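Local coordinates for capsid Protein (Unidentified, PDB 4DMI) that probably builds the protein shell of a phage, assembling into pentamers, at residues B[59-64]-B[160-165]. Sequence-based numbering, arbitrary orientation.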
loop_
_atom_site.group_PDB
_atom_site.type_symbol
_atom_site.label_atom_id
_atom_site.label_comp_id
_atom_site.label_asym_id
_atom_site.label_seq_id
_atom_site.Cartn_x
_atom_site.Cartn_y
_atom_site.Cartn_z
ATOM N N LYS B 59 -0.425 -15.025 2.999
ATOM C CA LYS B 59 -1.006 -14.962 1.658
ATOM C C LYS B 59 -0.100 -15.504 0.551
ATOM O O LYS B 59 -0.430 -15.390 -0.635
ATOM C CB LYS B 59 -1.428 -13.523 1.334
ATOM C CG LYS B 59 -2.541 -13.037 2.254
ATOM C CD LYS B 59 -2.879 -11.570 2.030
ATOM C CE LYS B 59 -3.600 -11.349 0.724
ATOM N NZ LYS B 59 -4.142 -9.939 0.695
ATOM N N ALA B 60 1.031 -16.097 0.929
ATOM C CA ALA B 60 2.027 -16.556 -0.044
ATOM C C ALA B 60 1.500 -17.605 -1.005
ATOM O O ALA B 60 0.703 -18.460 -0.623
ATOM C CB ALA B 60 3.281 -17.086 0.660
ATOM N N PHE B 61 1.971 -17.549 -2.241
ATOM C CA PHE B 61 1.684 -18.580 -3.233
ATOM C C PHE B 61 2.641 -19.757 -3.100
ATOM O O PHE B 61 3.830 -19.582 -2.829
ATOM C CB PHE B 61 1.800 -18.001 -4.648
ATOM C CG PHE B 61 0.698 -17.049 -5.004
ATOM C CD1 PHE B 61 -0.541 -17.518 -5.419
ATOM C CD2 PHE B 61 0.899 -15.679 -4.921
ATOM C CE1 PHE B 61 -1.568 -16.634 -5.746
ATOM C CE2 PHE B 61 -0.127 -14.791 -5.234
ATOM C CZ PHE B 61 -1.358 -15.273 -5.656
ATOM N N THR B 62 2.127 -20.963 -3.326
ATOM C CA THR B 62 2.966 -22.163 -3.346
ATOM C C THR B 62 2.628 -23.005 -4.569
ATOM O O THR B 62 1.575 -22.824 -5.184
ATOM C CB THR B 62 2.739 -23.050 -2.095
ATOM O OG1 THR B 62 1.415 -23.609 -2.123
ATOM C CG2 THR B 62 2.935 -22.260 -0.801
ATOM N N LEU B 63 3.501 -23.953 -4.900
ATOM C CA LEU B 63 3.232 -24.878 -5.997
ATOM C C LEU B 63 1.905 -25.614 -5.765
ATOM O O LEU B 63 1.115 -25.823 -6.695
ATOM C CB LEU B 63 4.387 -25.875 -6.137
ATOM C CG LEU B 63 4.245 -26.972 -7.190
ATOM C CD1 LEU B 63 3.994 -26.435 -8.582
ATOM C CD2 LEU B 63 5.492 -27.853 -7.185
ATOM N N ILE B 64 1.641 -25.966 -4.512
ATOM C CA ILE B 64 0.430 -26.710 -4.190
ATOM C C ILE B 64 -0.833 -25.851 -4.191
ATOM O O ILE B 64 -1.885 -26.303 -4.661
ATOM C CB ILE B 64 0.603 -27.509 -2.876
ATOM C CG1 ILE B 64 1.410 -28.778 -3.169
ATOM C CG2 ILE B 64 -0.738 -27.862 -2.251
ATOM C CD1 ILE B 64 1.903 -29.503 -1.941
ATOM N N GLN B 160 -4.371 -14.137 -18.131
ATOM C CA GLN B 160 -3.294 -14.899 -17.486
ATOM C C GLN B 160 -3.114 -14.468 -16.047
ATOM O O GLN B 160 -3.218 -13.290 -15.726
ATOM C CB GLN B 160 -1.975 -14.718 -18.247
ATOM C CG GLN B 160 -2.040 -15.231 -19.672
ATOM C CD GLN B 160 -0.766 -14.994 -20.452
ATOM O OE1 GLN B 160 -0.017 -14.053 -20.176
ATOM N NE2 GLN B 160 -0.517 -15.843 -21.436
ATOM N N GLY B 161 -2.834 -15.414 -15.164
ATOM C CA GLY B 161 -2.573 -15.033 -13.796
ATOM C C GLY B 161 -2.562 -16.182 -12.826
ATOM O O GLY B 161 -2.470 -17.350 -13.227
ATOM N N ILE B 162 -2.638 -15.837 -11.545
ATOM C CA ILE B 162 -2.663 -16.820 -10.475
ATOM C C ILE B 162 -3.697 -16.413 -9.443
ATOM O O ILE B 162 -4.021 -15.231 -9.292
ATOM C CB ILE B 162 -1.270 -16.975 -9.811
ATOM C CG1 ILE B 162 -0.735 -15.626 -9.328
ATOM C CG2 ILE B 162 -0.268 -17.577 -10.784
ATOM C CD1 ILE B 162 0.634 -15.711 -8.652
ATOM N N ALA B 163 -4.215 -17.395 -8.725
ATOM C CA ALA B 163 -5.110 -17.128 -7.620
ATOM C C ALA B 163 -4.865 -18.131 -6.519
ATOM O O ALA B 163 -4.262 -19.179 -6.741
ATOM C CB ALA B 163 -6.590 -17.189 -8.073
ATOM N N ARG B 164 -5.322 -17.811 -5.320
ATOM C CA ARG B 164 -5.376 -18.804 -4.251
ATOM C C ARG B 164 -6.443 -18.461 -3.243
ATOM O O ARG B 164 -6.869 -17.307 -3.130
ATOM C CB ARG B 164 -4.015 -18.993 -3.551
ATOM C CG ARG B 164 -3.499 -17.773 -2.786
ATOM C CD ARG B 164 -2.516 -18.217 -1.680
ATOM N NE ARG B 164 -3.278 -18.708 -0.531
ATOM C CZ ARG B 164 -2.840 -18.724 0.721
ATOM N NH1 ARG B 164 -1.583 -18.347 1.005
ATOM N NH2 ARG B 164 -3.652 -19.130 1.689
ATOM N N GLN B 165 -6.878 -19.475 -2.516
ATOM C CA GLN B 165 -7.855 -19.262 -1.461
ATOM C C GLN B 165 -7.117 -18.737 -0.234
ATOM O O GLN B 165 -6.197 -19.396 0.279
ATOM C CB GLN B 165 -8.625 -20.534 -1.124
ATOM C CG GLN B 165 -9.930 -20.196 -0.391
ATOM C CD GLN B 165 -10.734 -21.400 0.035
ATOM O OE1 GLN B 165 -10.496 -22.522 -0.411
ATOM N NE2 GLN B 165 -11.694 -21.170 0.923
#
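Where the chain leaves helix 55-58, Lys59 C merely lies beside Arg164 NH1, 3.2 Å away without a bond, while Lys59 NZ turns away to a salt bridge with Asp56 of a neighbouring subunit. One residue on, Ala60 O accepts a hydrogen bond from Arg164 NH1 (2.8 Å), a bent one at 143° that lies somewhat out of both the guanidinium and carbonyl planes. NE and NH2 together grip Gln165 O side-on, in the guanidinium plane, which fixes the rotation of the group. Phe61 then drops its ring between Ile162 and Arg164. With CG anti to the carbonyl carbon (chi1 -71°), it takes Ile162 CD1 over the centre of one face, 3.5 Å from the Phe61 ring centroid, a CH-pi contact. Ala163 C meets the ring edge, and Arg164 CG approaches Phe61 CE1 obliquely at 3.7 Å. The Phe61 backbone is hydrogen-bonded to another neighbouring subunit, so the loop lies between its own sheet and the next copy in the pentamer. With Gln58 O bound by NH1 and Ile174 O, near the C-terminus, by NH2, Arg164 gathers four backbone carbonyls; its buried positive charge is probably stabilised in part by these peptide dipoles, beside the apolar contact of Phe61 with Ile162.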